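Local coordinates for protein endoglucanase (Clostridium thermocellum, PDB 2C4X) that probably hydrolyses cellulose as the whole enzyme, and in this C-terminal piece joins a PKD domain to CBM44, a carbohydrate-binding module that recognises beta-glucan chains and xyloglucan, at residues 164-169 and 215-220; 46-51 and 71-76. The protein carries 1 engineered substitution. One frame throughout, in Å; residues are numbered along the deposited sequence.

Overall arrangement
The two interactions belong to different domains of this piece. Interaction 2 lies in the PKD domain, where residues 46-51 and 71-76 pair within its four-stranded sheet; interaction 1 pairs 164-169 with 215-220 at the margin of a five-stranded sheet of the CBM44 module. They follow one another along the chain, with centres 30 Å apart and nearest atoms about 15 Å apart, so they do not touch. Interaction 1 is near a metal site: the Phe-168 side chain is about 12 Å from a bound calcium ion and about 9 Å from the side chain of its ligand Asp-248. Interaction 2 lies away from both calcium sites.

Interaction 1. Residues 164-169 and 215-220; sequences TTMTFR and ITLTLP
The edge of the Phe-168 ring is met in its plane by the carbonyl oxygen of Ile-215, 3.6 Å from Phe-168 CD1, while Leu-217 CB approaches Phe-168 CE1 obliquely at 4.1 Å. On the opposite side of the sheet, the methyl CG2 of Thr-167 sits over the centre of one face of the Arg-169 guanidinium, which is held further by a salt bridge to Glu-214 and a bond to Ala-249 O. Selenomethionine Met-166 lies beside Phe-168 along the strand. Its chain bends at chi2 and chi3 (149° and -84°), which folds the terminal CE back over the partner strand, 3.4 Å from Leu-217 O and 4.1 Å from Leu-219 CB.

These apolar groups face the interior of the CBM44 beta-sandwich: Met-166 and Phe-168 rest on Met-231, and Ile-215 on Pro-183, both from the facing sheet. Strand 211-218 is one of the two outermost strands of its sheet, antiparallel to 165-172. Reciprocal backbone bonds join Met-166 to Leu-217 and Phe-168 to Ile-215, and Leu-219 N extends the ladder to Thr-164 O at 3.0 Å.

The other face carries threonines. Thr-165 and Thr-218 face each other as a non-hydrogen-bonded backbone pair, and their side chains supply the link instead: OG1 of Thr-165 and OG1 of Thr-218 are 2.9 Å apart and hydrogen-bonded; each hydroxyl stands anti to its own carbonyl carbon, next to the backbone N. Beside them Thr-167 and Thr-216 lie alongside and point the same way, with Thr-167 OG1 3.6 Å from the methyl CG2 of Thr-216.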
# COMPACT_ATOMS: atom_id res chain seq x y z
N THR A 164 5.33 -10.54 9.43
CA THR A 164 4.38 -9.70 8.69
C THR A 164 4.93 -8.32 8.36
O THR A 164 5.51 -7.65 9.22
CB THR A 164 3.07 -9.52 9.51
OG1 THR A 164 2.53 -10.79 9.86
CG2 THR A 164 2.01 -8.70 8.73
N THR A 165 4.75 -7.90 7.11
CA THR A 165 5.08 -6.53 6.73
C THR A 165 3.82 -5.68 6.77
O THR A 165 2.84 -5.96 6.08
CB THR A 165 5.75 -6.47 5.34
OG1 THR A 165 6.95 -7.25 5.36
CG2 THR A 165 6.09 -5.03 4.95
N MSE A 166 3.85 -4.64 7.61
CA MSE A 166 2.77 -3.67 7.71
C MSE A 166 3.09 -2.45 6.85
O MSE A 166 4.25 -2.03 6.78
CB MSE A 166 2.61 -3.21 9.16
CG MSE A 166 2.08 -4.26 10.12
SE MSE A 166 2.81 -3.96 11.93
CE MSE A 166 4.51 -4.92 11.65
N THR A 167 2.06 -1.88 6.23
CA THR A 167 2.17 -0.64 5.48
C THR A 167 1.36 0.47 6.17
O THR A 167 0.16 0.31 6.39
CB THR A 167 1.68 -0.83 4.02
OG1 THR A 167 2.51 -1.80 3.37
CG2 THR A 167 1.74 0.46 3.23
N PHE A 168 2.04 1.56 6.51
CA PHE A 168 1.40 2.73 7.12
C PHE A 168 1.32 3.84 6.08
O PHE A 168 2.23 3.98 5.26
CB PHE A 168 2.23 3.25 8.30
CG PHE A 168 2.35 2.29 9.46
CD1 PHE A 168 3.17 1.15 9.38
CD2 PHE A 168 1.68 2.55 10.65
CE1 PHE A 168 3.30 0.27 10.46
CE2 PHE A 168 1.79 1.68 11.75
CZ PHE A 168 2.61 0.54 11.66
N ARG A 169 0.25 4.62 6.12
CA ARG A 169 0.17 5.87 5.36
C ARG A 169 0.04 7.06 6.31
O ARG A 169 -0.89 7.13 7.11
CB ARG A 169 -0.97 5.85 4.33
CG ARG A 169 -0.66 5.01 3.10
CD ARG A 169 -1.03 3.54 3.29
NE ARG A 169 -0.83 2.80 2.04
CZ ARG A 169 -1.43 1.64 1.74
NH1 ARG A 169 -2.27 1.07 2.59
NH2 ARG A 169 -1.18 1.05 0.57
N ILE A 215 5.04 4.12 4.46
CA ILE A 215 6.18 3.57 5.20
C ILE A 215 5.85 2.14 5.63
O ILE A 215 4.80 1.89 6.23
CB ILE A 215 6.53 4.44 6.45
CG1 ILE A 215 6.77 5.89 6.05
CG2 ILE A 215 7.76 3.88 7.17
CD1 ILE A 215 6.71 6.88 7.21
N THR A 216 6.72 1.19 5.29
CA THR A 216 6.53 -0.20 5.70
C THR A 216 7.36 -0.57 6.92
O THR A 216 8.37 0.06 7.23
CB THR A 216 6.83 -1.21 4.57
OG1 THR A 216 8.22 -1.16 4.24
CG2 THR A 216 5.98 -0.92 3.32
N LEU A 217 6.92 -1.63 7.60
CA LEU A 217 7.59 -2.13 8.79
C LEU A 217 7.36 -3.63 8.90
O LEU A 217 6.23 -4.10 8.80
CB LEU A 217 7.03 -1.41 10.03
CG LEU A 217 7.44 -1.93 11.41
CD1 LEU A 217 8.93 -1.74 11.64
CD2 LEU A 217 6.64 -1.24 12.47
N THR A 218 8.44 -4.39 9.10
CA THR A 218 8.32 -5.84 9.29
C THR A 218 8.54 -6.25 10.74
O THR A 218 9.55 -5.87 11.36
CB THR A 218 9.30 -6.61 8.37
OG1 THR A 218 9.09 -6.21 7.02
CG2 THR A 218 9.07 -8.12 8.47
N LEU A 219 7.59 -7.00 11.29
CA LEU A 219 7.80 -7.70 12.55
C LEU A 219 8.66 -8.93 12.25
O LEU A 219 8.24 -9.78 11.47
CB LEU A 219 6.47 -8.11 13.20
CG LEU A 219 6.56 -8.87 14.53
CD1 LEU A 219 7.11 -7.95 15.63
CD2 LEU A 219 5.22 -9.45 14.95
N PRO A 220 9.88 -9.02 12.83
CA PRO A 220 10.77 -10.13 12.51
C PRO A 220 10.18 -11.51 12.82
O PRO A 220 9.40 -11.67 13.76
CB PRO A 220 12.00 -9.86 13.38
CG PRO A 220 11.96 -8.39 13.64
CD PRO A 220 10.50 -8.08 13.78

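Interaction 2. Residues 46-51 and 71-76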
# COMPACT_ATOMS: atom_id res chain seq x y z
N TRP A 46 -6.09 -13.02 -25.16
CA TRP A 46 -5.81 -12.42 -23.85
C TRP A 46 -6.46 -13.23 -22.73
O TRP A 46 -7.63 -13.63 -22.85
CB TRP A 46 -6.40 -11.02 -23.79
CG TRP A 46 -5.86 -10.06 -24.81
CD1 TRP A 46 -6.35 -9.83 -26.07
CD2 TRP A 46 -4.75 -9.18 -24.65
NE1 TRP A 46 -5.60 -8.87 -26.70
CE2 TRP A 46 -4.60 -8.46 -25.86
CE3 TRP A 46 -3.83 -8.95 -23.60
CZ2 TRP A 46 -3.60 -7.50 -26.04
CZ3 TRP A 46 -2.84 -8.00 -23.79
CH2 TRP A 46 -2.73 -7.29 -25.01
N ASP A 47 -5.71 -13.44 -21.65
CA ASP A 47 -6.26 -13.99 -20.42
C ASP A 47 -6.06 -12.89 -19.39
O ASP A 47 -4.92 -12.52 -19.08
CB ASP A 47 -5.54 -15.29 -20.03
CG ASP A 47 -6.09 -15.91 -18.75
OD1 ASP A 47 -6.50 -15.19 -17.82
OD2 ASP A 47 -6.10 -17.15 -18.65
N PHE A 48 -7.16 -12.34 -18.88
CA PHE A 48 -7.11 -11.17 -18.01
C PHE A 48 -6.80 -11.51 -16.54
O PHE A 48 -6.58 -10.62 -15.72
CB PHE A 48 -8.38 -10.32 -18.19
CG PHE A 48 -8.53 -9.78 -19.58
CD1 PHE A 48 -7.72 -8.72 -20.02
CD2 PHE A 48 -9.45 -10.34 -20.47
CE1 PHE A 48 -7.83 -8.23 -21.31
CE2 PHE A 48 -9.56 -9.85 -21.78
CZ PHE A 48 -8.75 -8.78 -22.18
N GLY A 49 -6.74 -12.81 -16.25
CA GLY A 49 -6.36 -13.31 -14.93
C GLY A 49 -7.47 -13.39 -13.90
O GLY A 49 -7.23 -13.77 -12.76
N ASP A 50 -8.70 -13.04 -14.30
CA ASP A 50 -9.83 -12.97 -13.37
C ASP A 50 -10.92 -14.01 -13.68
O ASP A 50 -11.95 -14.05 -12.99
CB ASP A 50 -10.43 -11.55 -13.38
CG ASP A 50 -11.00 -11.16 -14.75
OD1 ASP A 50 -10.80 -11.89 -15.75
OD2 ASP A 50 -11.67 -10.10 -14.84
N GLY A 51 -10.69 -14.85 -14.69
CA GLY A 51 -11.71 -15.79 -15.16
C GLY A 51 -12.19 -15.53 -16.59
O GLY A 51 -12.76 -16.41 -17.22
N TYR A 71 -3.52 -9.11 -10.85
CA TYR A 71 -3.88 -10.04 -11.91
C TYR A 71 -2.70 -10.30 -12.86
O TYR A 71 -1.98 -9.37 -13.22
CB TYR A 71 -5.07 -9.47 -12.69
CG TYR A 71 -6.30 -9.24 -11.83
CD1 TYR A 71 -7.19 -10.27 -11.59
CD2 TYR A 71 -6.53 -8.00 -11.21
CE1 TYR A 71 -8.32 -10.08 -10.78
CE2 TYR A 71 -7.67 -7.79 -10.39
CZ TYR A 71 -8.55 -8.84 -10.19
OH TYR A 71 -9.66 -8.68 -9.41
N LYS A 72 -2.52 -11.55 -13.26
CA LYS A 72 -1.55 -11.90 -14.29
C LYS A 72 -2.26 -11.89 -15.64
O LYS A 72 -3.19 -12.66 -15.85
CB LYS A 72 -0.93 -13.28 -14.04
CG LYS A 72 -0.21 -13.40 -12.71
CD LYS A 72 0.14 -14.87 -12.37
CE LYS A 72 1.40 -15.34 -13.05
NZ LYS A 72 1.96 -16.55 -12.34
N VAL A 73 -1.82 -11.02 -16.54
CA VAL A 73 -2.41 -10.90 -17.87
C VAL A 73 -1.47 -11.58 -18.84
O VAL A 73 -0.30 -11.19 -18.95
CB VAL A 73 -2.67 -9.42 -18.26
CG1 VAL A 73 -3.30 -9.32 -19.68
CG2 VAL A 73 -3.57 -8.75 -17.21
N LYS A 74 -1.96 -12.63 -19.50
CA LYS A 74 -1.18 -13.36 -20.48
C LYS A 74 -1.69 -13.07 -21.88
O LYS A 74 -2.88 -13.23 -22.16
CB LYS A 74 -1.23 -14.87 -20.20
CG LYS A 74 -0.45 -15.71 -21.23
CD LYS A 74 -0.50 -17.17 -20.86
CE LYS A 74 0.51 -17.99 -21.64
NZ LYS A 74 0.29 -19.47 -21.44
N LEU A 75 -0.77 -12.66 -22.76
CA LEU A 75 -1.09 -12.49 -24.16
C LEU A 75 -0.43 -13.60 -24.96
O LEU A 75 0.76 -13.85 -24.80
CB LEU A 75 -0.56 -11.14 -24.68
CG LEU A 75 -0.48 -10.94 -26.20
CD1 LEU A 75 -1.89 -10.80 -26.81
CD2 LEU A 75 0.39 -9.72 -26.53
N ILE A 76 -1.21 -14.24 -25.82
CA ILE A 76 -0.67 -15.12 -26.83
C ILE A 76 -0.94 -14.54 -28.22
O ILE A 76 -2.07 -14.19 -28.57
CB ILE A 76 -1.25 -16.55 -26.72
CG1 ILE A 76 -0.89 -17.17 -25.36
CG2 ILE A 76 -0.71 -17.45 -27.85
CD1 ILE A 76 -1.67 -18.45 -25.03
O HOH W 1 -4.41 -13.60 -12.17
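Residues 46-51 and 71-76 run antiparallel, their end-to-end directions 164° apart, but within these segments strand pairing covers only Trp-46 and Asp-47, the last residues of strand 41-47. Asp-47 and Lys-74 form a hydrogen-bonded pair, Asp-47 N giving its hydrogen to Lys-74 O at 2.9 Å and Lys-74 N returning one to Asp-47 O. Trp-46 and Leu-75 make the adjoining non-hydrogen-bonded pair. Past Asp-47 the chain leaves strand geometry: Gly-49 has a positive phi of 84°, and a water bridges the gap, donating to Gly-49 O and accepting from Lys-72 N at 3.0 Å. Asp-47 OD1 accepts from Gly-49 N nearly along its C-O axis, an Asx turn that ties the aspartate to the start of the loop.

The Trp-46 indole meets two apolar side chains of the partner strand. Leu-75 CD1 stands over one face of its six-membered ring, 3.7 Å from the centroid, as a CH-pi contact; with CG anti to the backbone N (chi1 165°), Leu-75 extends across the indole. Val-73 CG1 meets the ring edge instead, 4.0 Å from Trp-46 CE3. At the loop end the Tyr-71 ring has Gly-49 O at its edge, in plane and 3.7 Å from CD1, while Asp-50 CB comes obliquely to CE1, also at 3.7 Å. The Asp-50 carboxylate is bonded to Tyr-63 OH and Tyr-52 N, and Tyr-71 OH to Asn-67 O. Phe-14 packs edge-to-face on Trp-46. The segment reads WDFGDG, the sequence signature of PKD domains, here leading from strand 41-47 into a turn of their beta-sandwich fold.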